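PDB 3K9D: aldehyde dehydrogenase from Listeria monocytogenes, which probably oxidises aldehyde or oxo groups of donor molecules, passing the electrons to NAD or NADP. Local coordinates for residues P219-A230 with E369-E380; K392-N400 with T412-G423. All blocks are in the same frame, centred on the assembly; numbering follows the deposited sequence.

Interaction 1 of 2, residues P219-A230 with E369-E380; sequences PGNGPAFIERSA and EGAGHTLIIHSE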
loop_
_atom_site.group_PDB
_atom_site.type_symbol
_atom_site.label_atom_id
_atom_site.label_comp_id
_atom_site.label_asym_id
_atom_site.label_seq_id
_atom_site.Cartn_x
_atom_site.Cartn_y
_atom_site.Cartn_z
ATOM N N PRO A 219 -7.945 0.801 -15.674
ATOM C CA PRO A 219 -8.111 1.080 -17.100
ATOM C C PRO A 219 -7.708 2.523 -17.394
ATOM O O PRO A 219 -8.058 3.429 -16.634
ATOM C CB PRO A 219 -9.611 0.887 -17.331
ATOM C CG PRO A 219 -10.109 0.120 -16.143
ATOM C CD PRO A 219 -9.240 0.561 -15.008
ATOM N N GLY A 220 -6.928 2.715 -18.456
ATOM C CA GLY A 220 -6.563 4.053 -18.929
ATOM C C GLY A 220 -7.555 4.568 -19.953
ATOM O O GLY A 220 -7.763 3.954 -20.997
ATOM N N ASN A 221 -8.163 5.705 -19.675
ATOM C CA ASN A 221 -9.199 6.230 -20.565
ATOM C C ASN A 221 -9.027 7.737 -20.760
ATOM O O ASN A 221 -9.992 8.484 -20.799
ATOM C CB ASN A 221 -10.579 5.855 -20.018
ATOM C CG ASN A 221 -11.702 6.113 -21.004
ATOM O OD1 ASN A 221 -11.527 6.019 -22.226
ATOM N ND2 ASN A 221 -12.863 6.450 -20.477
ATOM N N GLY A 222 -7.770 8.161 -20.915
ATOM C CA GLY A 222 -7.418 9.560 -20.761
ATOM C C GLY A 222 -7.884 10.474 -21.873
ATOM O O GLY A 222 -7.525 10.251 -23.029
ATOM N N PRO A 223 -8.705 11.495 -21.531
ATOM C CA PRO A 223 -8.979 12.579 -22.485
ATOM C C PRO A 223 -7.734 13.417 -22.758
ATOM O O PRO A 223 -6.863 13.554 -21.872
ATOM C CB PRO A 223 -10.037 13.439 -21.765
ATOM C CG PRO A 223 -10.599 12.557 -20.690
ATOM C CD PRO A 223 -9.430 11.696 -20.263
ATOM N N ALA A 224 -7.641 13.960 -23.973
ATOM C CA ALA A 224 -6.614 14.964 -24.309
ATOM C C ALA A 224 -7.305 16.265 -24.657
ATOM O O ALA A 224 -7.902 16.386 -25.721
ATOM C CB ALA A 224 -5.754 14.504 -25.473
ATOM N N PHE A 225 -7.224 17.233 -23.751
ATOM C CA PHE A 225 -7.861 18.539 -23.941
ATOM C C PHE A 225 -6.865 19.495 -24.633
ATOM O O PHE A 225 -5.883 19.946 -24.043
ATOM C CB PHE A 225 -8.392 19.084 -22.591
ATOM C CG PHE A 225 -8.980 20.484 -22.649
ATOM C CD1 PHE A 225 -9.687 20.936 -23.754
ATOM C CD2 PHE A 225 -8.833 21.342 -21.565
ATOM C CE1 PHE A 225 -10.202 22.221 -23.792
ATOM C CE2 PHE A 225 -9.359 22.627 -21.582
ATOM C CZ PHE A 225 -10.039 23.070 -22.706
ATOM N N ILE A 226 -7.108 19.759 -25.912
ATOM C CA ILE A 226 -6.326 20.771 -26.605
ATOM C C ILE A 226 -7.046 22.073 -26.309
ATOM O O ILE A 226 -8.070 22.385 -26.926
ATOM C CB ILE A 226 -6.263 20.542 -28.128
ATOM C CG1 ILE A 226 -5.787 19.129 -28.464
ATOM C CG2 ILE A 226 -5.389 21.598 -28.780
ATOM C CD1 ILE A 226 -5.818 18.815 -29.987
ATOM N N GLU A 227 -6.526 22.799 -25.324
ATOM C CA GLU A 227 -7.112 24.034 -24.878
ATOM C C GLU A 227 -6.743 25.111 -25.903
ATOM O O GLU A 227 -5.805 24.922 -26.671
ATOM C CB GLU A 227 -6.620 24.330 -23.454
ATOM C CG GLU A 227 -7.273 25.512 -22.771
ATOM C CD GLU A 227 -6.502 26.798 -22.976
ATOM O OE1 GLU A 227 -5.271 26.724 -23.188
ATOM O OE2 GLU A 227 -7.129 27.873 -22.928
ATOM N N ARG A 228 -7.493 26.215 -25.941
ATOM C CA ARG A 228 -7.366 27.193 -27.027
ATOM C C ARG A 228 -6.008 27.896 -27.123
ATOM O O ARG A 228 -5.611 28.333 -28.203
ATOM C CB ARG A 228 -8.522 28.198 -27.007
ATOM C CG ARG A 228 -8.511 29.191 -25.851
ATOM C CD ARG A 228 -9.686 30.166 -25.986
ATOM N NE ARG A 228 -10.960 29.507 -25.710
ATOM C CZ ARG A 228 -12.159 30.079 -25.819
ATOM N NH1 ARG A 228 -12.276 31.330 -26.226
ATOM N NH2 ARG A 228 -13.254 29.387 -25.536
ATOM N N SER A 229 -5.278 27.976 -26.012
ATOM C CA SER A 229 -3.942 28.568 -26.043
ATOM C C SER A 229 -2.870 27.653 -26.662
ATOM O O SER A 229 -1.751 28.108 -26.865
ATOM C CB SER A 229 -3.496 29.026 -24.644
ATOM O OG SER A 229 -3.079 27.927 -23.861
ATOM N N ALA A 230 -3.214 26.390 -26.961
ATOM C CA ALA A 230 -2.217 25.392 -27.362
ATOM C C ALA A 230 -1.633 25.602 -28.746
ATOM O O ALA A 230 -2.250 26.206 -29.598
ATOM C CB ALA A 230 -2.774 23.974 -27.257
ATOM N N GLU A 369 -15.184 5.724 -16.455
ATOM C CA GLU A 369 -14.083 4.835 -16.796
ATOM C C GLU A 369 -12.780 5.632 -16.906
ATOM O O GLU A 369 -12.712 6.629 -17.636
ATOM C CB GLU A 369 -14.377 4.075 -18.104
ATOM C CG GLU A 369 -13.281 3.094 -18.506
ATOM C CD GLU A 369 -13.718 2.070 -19.552
ATOM O OE1 GLU A 369 -14.901 1.661 -19.557
ATOM O OE2 GLU A 369 -12.862 1.655 -20.363
ATOM N N GLY A 370 -11.753 5.188 -16.179
ATOM C CA GLY A 370 -10.434 5.799 -16.259
ATOM C C GLY A 370 -9.966 6.657 -15.097
ATOM O O GLY A 370 -8.799 7.040 -15.065
ATOM N N ALA A 371 -10.859 6.965 -14.149
ATOM C CA ALA A 371 -10.484 7.686 -12.919
ATOM C C ALA A 371 -9.237 7.094 -12.258
ATOM O O ALA A 371 -9.079 5.871 -12.178
ATOM C CB ALA A 371 -11.648 7.711 -11.924
ATOM N N GLY A 372 -8.337 7.958 -11.821
ATOM C CA GLY A 372 -7.093 7.488 -11.233
ATOM C C GLY A 372 -5.936 7.267 -12.189
ATOM O O GLY A 372 -4.799 7.228 -11.753
ATOM N N HIS A 373 -6.200 7.094 -13.482
ATOM C CA HIS A 373 -5.102 6.838 -14.407
ATOM C C HIS A 373 -4.500 8.153 -14.951
ATOM O O HIS A 373 -3.777 8.849 -14.235
ATOM C CB HIS A 373 -5.497 5.859 -15.531
ATOM C CG HIS A 373 -4.341 5.059 -16.076
ATOM N ND1 HIS A 373 -3.134 5.627 -16.420
ATOM C CD2 HIS A 373 -4.214 3.736 -16.337
ATOM C CE1 HIS A 373 -2.305 4.690 -16.842
ATOM N NE2 HIS A 373 -2.936 3.531 -16.804
ATOM N N THR A 374 -4.819 8.486 -16.204
ATOM C CA THR A 374 -4.168 9.584 -16.940
ATOM C C THR A 374 -5.202 10.532 -17.579
ATOM O O THR A 374 -6.290 10.102 -17.949
ATOM C CB THR A 374 -3.270 9.012 -18.077
ATOM O OG1 THR A 374 -2.428 7.984 -17.562
ATOM C CG2 THR A 374 -2.382 10.079 -18.676
ATOM N N LEU A 375 -4.856 11.818 -17.654
ATOM C CA LEU A 375 -5.510 12.805 -18.505
ATOM C C LEU A 375 -4.375 13.650 -19.105
ATOM O O LEU A 375 -3.347 13.845 -18.472
ATOM C CB LEU A 375 -6.506 13.676 -17.708
ATOM C CG LEU A 375 -7.228 14.831 -18.427
ATOM C CD1 LEU A 375 -8.626 15.012 -17.950
ATOM C CD2 LEU A 375 -6.473 16.149 -18.271
ATOM N N ILE A 376 -4.559 14.116 -20.336
ATOM C CA ILE A 376 -3.540 14.894 -21.044
ATOM C C ILE A 376 -4.133 16.273 -21.358
ATOM O O ILE A 376 -5.306 16.389 -21.667
ATOM C CB ILE A 376 -3.048 14.170 -22.344
ATOM C CG1 ILE A 376 -2.625 12.719 -22.070
ATOM C CG2 ILE A 376 -1.898 14.947 -23.014
ATOM C CD1 ILE A 376 -3.719 11.664 -22.324
ATOM N N ILE A 377 -3.341 17.331 -21.194
ATOM C CA ILE A 377 -3.779 18.662 -21.556
ATOM C C ILE A 377 -2.684 19.372 -22.365
ATOM O O ILE A 377 -1.491 19.287 -22.042
ATOM C CB ILE A 377 -4.172 19.524 -20.303
ATOM C CG1 ILE A 377 -4.832 20.850 -20.746
ATOM C CG2 ILE A 377 -2.973 19.753 -19.394
ATOM C CD1 ILE A 377 -5.321 21.773 -19.613
ATOM N N HIS A 378 -3.110 20.055 -23.424
ATOM C CA HIS A 378 -2.229 20.886 -24.217
ATOM C C HIS A 378 -2.714 22.292 -24.051
ATOM O O HIS A 378 -3.862 22.608 -24.370
ATOM C CB HIS A 378 -2.229 20.451 -25.690
ATOM C CG HIS A 378 -1.814 19.028 -25.888
ATOM N ND1 HIS A 378 -0.513 18.657 -26.155
ATOM C CD2 HIS A 378 -2.532 17.880 -25.855
ATOM C CE1 HIS A 378 -0.450 17.343 -26.275
ATOM N NE2 HIS A 378 -1.660 16.847 -26.080
ATOM N N SER A 379 -1.832 23.128 -23.526
ATOM C CA SER A 379 -2.200 24.464 -23.112
ATOM C C SER A 379 -0.940 25.241 -22.837
ATOM O O SER A 379 0.055 24.669 -22.391
ATOM C CB SER A 379 -3.022 24.425 -21.814
ATOM O OG SER A 379 -3.480 25.715 -21.492
ATOM N N GLU A 380 -0.997 26.544 -23.095
ATOM C CA GLU A 380 0.045 27.457 -22.632
ATOM C C GLU A 380 -0.461 28.338 -21.481
ATOM O O GLU A 380 0.165 29.342 -21.105
ATOM C CB GLU A 380 0.584 28.307 -23.789
ATOM C CG GLU A 380 1.207 27.480 -24.935
ATOM C CD GLU A 380 2.472 26.746 -24.521
ATOM O OE1 GLU A 380 3.215 27.274 -23.668
ATOM O OE2 GLU A 380 2.730 25.640 -25.043
HETATM O O HOH W 1 -8.303 3.646 -13.792
HETATM O O HOH W 2 -7.657 7.461 -17.601
#

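Interaction 2 of 2, residues K392-N400 with T412-G423; sequences KPVSRLLVN and TNLVPALTLGCG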
loop_
_atom_site.group_PDB
_atom_site.type_symbol
_atom_site.label_atom_id
_atom_site.label_comp_id
_atom_site.label_asym_id
_atom_site.label_seq_id
_atom_site.Cartn_x
_atom_site.Cartn_y
_atom_site.Cartn_z
ATOM N N LYS A 392 -8.897 17.262 -11.649
ATOM C CA LYS A 392 -9.111 16.070 -12.496
ATOM C C LYS A 392 -8.762 14.797 -11.739
ATOM O O LYS A 392 -7.647 14.677 -11.221
ATOM C CB LYS A 392 -8.290 16.141 -13.798
ATOM C CG LYS A 392 -8.552 17.362 -14.713
ATOM C CD LYS A 392 -9.925 17.361 -15.359
ATOM C CE LYS A 392 -10.916 18.234 -14.599
ATOM N NZ LYS A 392 -10.560 19.682 -14.428
ATOM N N PRO A 393 -9.710 13.832 -11.672
ATOM C CA PRO A 393 -9.468 12.646 -10.832
ATOM C C PRO A 393 -8.525 11.624 -11.484
ATOM O O PRO A 393 -8.951 10.543 -11.904
ATOM C CB PRO A 393 -10.871 12.071 -10.617
ATOM C CG PRO A 393 -11.652 12.494 -11.870
ATOM C CD PRO A 393 -11.020 13.786 -12.357
ATOM N N VAL A 394 -7.251 11.983 -11.577
ATOM C CA VAL A 394 -6.213 11.118 -12.160
ATOM C C VAL A 394 -4.998 11.111 -11.252
ATOM O O VAL A 394 -4.893 11.940 -10.361
ATOM C CB VAL A 394 -5.770 11.557 -13.601
ATOM C CG1 VAL A 394 -6.924 11.437 -14.596
ATOM C CG2 VAL A 394 -5.169 12.959 -13.606
ATOM N N SER A 395 -4.083 10.180 -11.488
ATOM C CA SER A 395 -2.829 10.132 -10.741
ATOM C C SER A 395 -1.669 10.736 -11.509
ATOM O O SER A 395 -0.654 11.129 -10.922
ATOM C CB SER A 395 -2.504 8.702 -10.350
ATOM O OG SER A 395 -3.560 8.166 -9.563
ATOM N N ARG A 396 -1.816 10.803 -12.828
ATOM C CA ARG A 396 -0.803 11.433 -13.665
ATOM C C ARG A 396 -1.494 12.355 -14.658
ATOM O O ARG A 396 -2.320 11.924 -15.449
ATOM C CB ARG A 396 0.124 10.390 -14.346
ATOM C CG ARG A 396 -0.597 9.312 -15.146
ATOM C CD ARG A 396 0.226 8.054 -15.425
ATOM N NE ARG A 396 0.784 7.430 -14.230
ATOM C CZ ARG A 396 0.110 6.771 -13.282
ATOM N NH1 ARG A 396 -1.200 6.621 -13.333
ATOM N NH2 ARG A 396 0.777 6.253 -12.254
ATOM N N LEU A 397 -1.178 13.640 -14.587
ATOM C CA LEU A 397 -1.732 14.592 -15.538
ATOM C C LEU A 397 -0.636 15.152 -16.431
ATOM O O LEU A 397 0.286 15.823 -15.989
ATOM C CB LEU A 397 -2.496 15.708 -14.834
ATOM C CG LEU A 397 -3.687 16.306 -15.588
ATOM C CD1 LEU A 397 -4.593 16.968 -14.585
ATOM C CD2 LEU A 397 -3.267 17.299 -16.637
ATOM N N LEU A 398 -0.758 14.877 -17.717
ATOM C CA LEU A 398 0.323 15.186 -18.634
ATOM C C LEU A 398 0.105 16.507 -19.353
ATOM O O LEU A 398 -0.985 16.783 -19.827
ATOM C CB LEU A 398 0.524 14.030 -19.598
ATOM C CG LEU A 398 0.662 12.702 -18.857
ATOM C CD1 LEU A 398 0.660 11.593 -19.853
ATOM C CD2 LEU A 398 1.903 12.644 -17.947
ATOM N N VAL A 399 1.153 17.333 -19.376
ATOM C CA VAL A 399 1.091 18.631 -20.018
ATOM C C VAL A 399 2.057 18.673 -21.206
ATOM O O VAL A 399 3.259 18.419 -21.049
ATOM C CB VAL A 399 1.374 19.790 -19.025
ATOM C CG1 VAL A 399 1.172 21.143 -19.700
ATOM C CG2 VAL A 399 0.471 19.682 -17.772
ATOM N N ASN A 400 1.505 18.982 -22.380
ATOM C CA ASN A 400 2.272 19.224 -23.621
ATOM C C ASN A 400 3.227 18.083 -23.986
ATOM O O ASN A 400 4.419 18.298 -24.209
ATOM C CB ASN A 400 3.016 20.571 -23.551
ATOM C CG ASN A 400 2.074 21.757 -23.473
ATOM O OD1 ASN A 400 0.961 21.715 -23.968
ATOM N ND2 ASN A 400 2.535 22.829 -22.886
ATOM N N THR A 412 8.443 12.499 -20.099
ATOM C CA THR A 412 8.355 13.364 -18.904
ATOM C C THR A 412 9.368 12.992 -17.820
ATOM O O THR A 412 10.018 11.949 -17.881
ATOM C CB THR A 412 6.946 13.355 -18.258
ATOM O OG1 THR A 412 6.572 12.019 -17.874
ATOM C CG2 THR A 412 5.903 13.973 -19.182
ATOM N N ASN A 413 9.540 13.830 -16.832
ATOM C CA ASN A 413 10.300 13.467 -15.679
ATOM C C ASN A 413 9.591 12.674 -14.572
ATOM O O ASN A 413 10.065 12.605 -13.491
ATOM C CB ASN A 413 11.086 14.646 -15.132
ATOM C CG ASN A 413 12.192 15.124 -16.070
ATOM O OD1 ASN A 413 12.868 14.364 -16.681
ATOM N ND2 ASN A 413 12.330 16.406 -16.179
ATOM N N LEU A 414 8.462 12.073 -14.874
ATOM C CA LEU A 414 7.823 11.116 -13.962
ATOM C C LEU A 414 8.729 9.902 -13.774
ATOM O O LEU A 414 9.649 9.664 -14.576
ATOM C CB LEU A 414 6.465 10.656 -14.494
ATOM C CG LEU A 414 5.284 11.625 -14.594
ATOM C CD1 LEU A 414 4.052 10.894 -15.091
ATOM C CD2 LEU A 414 4.985 12.315 -13.248
ATOM N N VAL A 415 8.484 9.138 -12.713
ATOM C CA VAL A 415 9.247 7.916 -12.493
ATOM C C VAL A 415 9.035 6.978 -13.694
ATOM O O VAL A 415 7.895 6.704 -14.060
ATOM C CB VAL A 415 8.914 7.249 -11.124
ATOM C CG1 VAL A 415 9.543 5.866 -11.031
ATOM C CG2 VAL A 415 9.421 8.121 -9.961
ATOM N N PRO A 416 10.140 6.532 -14.337
ATOM C CA PRO A 416 10.033 5.612 -15.473
ATOM C C PRO A 416 9.487 4.256 -15.036
ATOM O O PRO A 416 10.126 3.562 -14.233
ATOM C CB PRO A 416 11.481 5.470 -15.970
ATOM C CG PRO A 416 12.253 6.515 -15.290
ATOM C CD PRO A 416 11.545 6.866 -14.033
ATOM N N ALA A 417 8.321 3.889 -15.575
ATOM C CA ALA A 417 7.602 2.700 -15.135
ATOM C C ALA A 417 6.602 2.189 -16.153
ATOM O O ALA A 417 6.023 2.953 -16.934
ATOM C CB ALA A 417 6.887 2.958 -13.790
ATOM N N LEU A 418 6.368 0.884 -16.101
ATOM C CA LEU A 418 5.332 0.273 -16.905
ATOM C C LEU A 418 4.197 -0.272 -16.040
ATOM O O LEU A 418 3.237 -0.843 -16.557
ATOM C CB LEU A 418 5.937 -0.787 -17.839
ATOM C CG LEU A 418 6.835 -0.184 -18.931
ATOM C CD1 LEU A 418 7.786 -1.234 -19.477
ATOM C CD2 LEU A 418 6.047 0.455 -20.056
ATOM N N THR A 419 4.317 -0.073 -14.722
ATOM C CA THR A 419 3.201 -0.268 -13.778
ATOM C C THR A 419 2.781 1.085 -13.208
ATOM O O THR A 419 3.478 1.691 -12.396
ATOM C CB THR A 419 3.530 -1.320 -12.682
ATOM O OG1 THR A 419 3.690 -2.592 -13.310
ATOM C CG2 THR A 419 2.403 -1.436 -11.632
ATOM N N LEU A 420 1.634 1.549 -13.686
ATOM C CA LEU A 420 1.147 2.873 -13.407
ATOM C C LEU A 420 -0.033 2.726 -12.453
ATOM O O LEU A 420 -1.116 2.307 -12.860
ATOM C CB LEU A 420 0.743 3.559 -14.733
ATOM C CG LEU A 420 1.781 3.539 -15.881
ATOM C CD1 LEU A 420 1.319 4.347 -17.098
ATOM C CD2 LEU A 420 3.121 4.063 -15.438
ATOM N N GLY A 421 0.189 3.020 -11.173
ATOM C CA GLY A 421 -0.867 2.845 -10.175
ATOM C C GLY A 421 -1.987 3.846 -10.384
ATOM O O GLY A 421 -1.724 4.977 -10.795
ATOM N N CYS A 422 -3.229 3.420 -10.136
ATOM C CA CYS A 422 -4.385 4.308 -10.259
ATOM C C CYS A 422 -4.820 4.916 -8.922
ATOM O O CYS A 422 -5.721 5.771 -8.882
ATOM C CB CYS A 422 -5.564 3.615 -10.954
ATOM S SG CYS A 422 -6.107 2.044 -10.246
ATOM N N GLY A 423 -4.183 4.486 -7.829
ATOM C CA GLY A 423 -4.547 5.002 -6.522
ATOM C C GLY A 423 -5.906 4.552 -6.053
ATOM O O GLY A 423 -6.549 3.698 -6.680
#

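Interaction 1 of 2, residues P219-A230 with E369-E380
The ring of Phe225 meets Ile377 obliquely, the two side chains lying side by side and pointing the same way, with CD2 of Phe225 4.0 Å from CD1 of Ile377. Over one face of this ring sits CB of Glu227, offset toward the rim; the ring also meets that of Phe388, their planes at about 20°. The His378 ring has Phe225 O at its edge. Phe225, Ile377 and His378 lie on neighbouring strands, 223-226 and 374-378, of the parallel sheet in this aldehyde dehydrogenase fold; in the approach to them, CD2 of His373 nears Gly220 CA. The ladder illustrates parallel pairing: Pro223 O and Phe225 O accept from Ile376 N and His378 N, whereas Ile376 O and His378 O accept from Phe225 N and Glu227 N. Before the strands, Asn221 ND2 gives a straight bond (167°) to Glu369 O at 2.9 Å, coming from above the carbonyl plane; it also bonds Ser339 O. Beyond them, a bend at chi2 (-93°) brings the Glu227 carboxylate to two serines. Ser229 OG donates to the syn lone pair of Glu227 OE1, and Ser379 OG donates to Glu227 OE1 at 2.7 Å from above the carboxylate plane; Ser229 OG in turn accepts from Glu380 N at 2.6 Å.

Interaction 2 of 2, residues K392-N400 with T412-G423
Arg396 grips one backbone oxygen of the loop 412-423 end-on: NH1 and NH2 both donate to Gly421 O, at 3.1 Å and 3.2 Å from it. The acceptor lies in the guanidinium plane, but the two donors reach it differently, NH2 on a lone pair in the carbonyl plane and NH1 from above that plane. NH2 also bonds Asn433 OD1, a third tie that helps fix the rotation of the group. Leu420 crosses the arginine at about a right angle, and Leu420 CB lies over the centre of one guanidinium face, 3.6 Å from Arg396 CZ. In the Arg396 side chain a bend at chi3 (54°) brings the guanidinium beside Gly421. Around this polar centre the contact becomes apolar, as Leu414 CD1 touches both Arg396 CB and Leu398 CD2, each at 4.0 Å. The strand 396-399 behind these side chains also pairs in parallel with a strand of the second subunit, so the sheet continues across the interface. The buried cation is thus met by a carbonyl oxygen of the 412-423 loop and by the amide oxygen of Asn433; its charge is probably stabilised by the dipoles of these neutral groups.

How the interactions relate
Interactions 1 and 2 lie in series along the chain and side by side in space, their centres about 11 Å apart. Three of the four segments contribute strands to one parallel sheet, in which strand 374-378 of interaction 1 stands between strand 223-226 and strand 396-399 of interaction 2; segment 412-423 is a loop. Near the corners at His373 and Ser395, segments 369-380 and 392-400 join directly: Gly372 N is 2.7 Å from Pro393 O, and Gly372 O is 2.7 Å from Ser395 OG, both probably hydrogen bonds. Thr374 OG1 also packs on Arg396 CG at 3.3 Å. His373 links the two further, because its side chain touches Leu420 and Arg396 of interaction 2 as well as Cys251 in a separate loop.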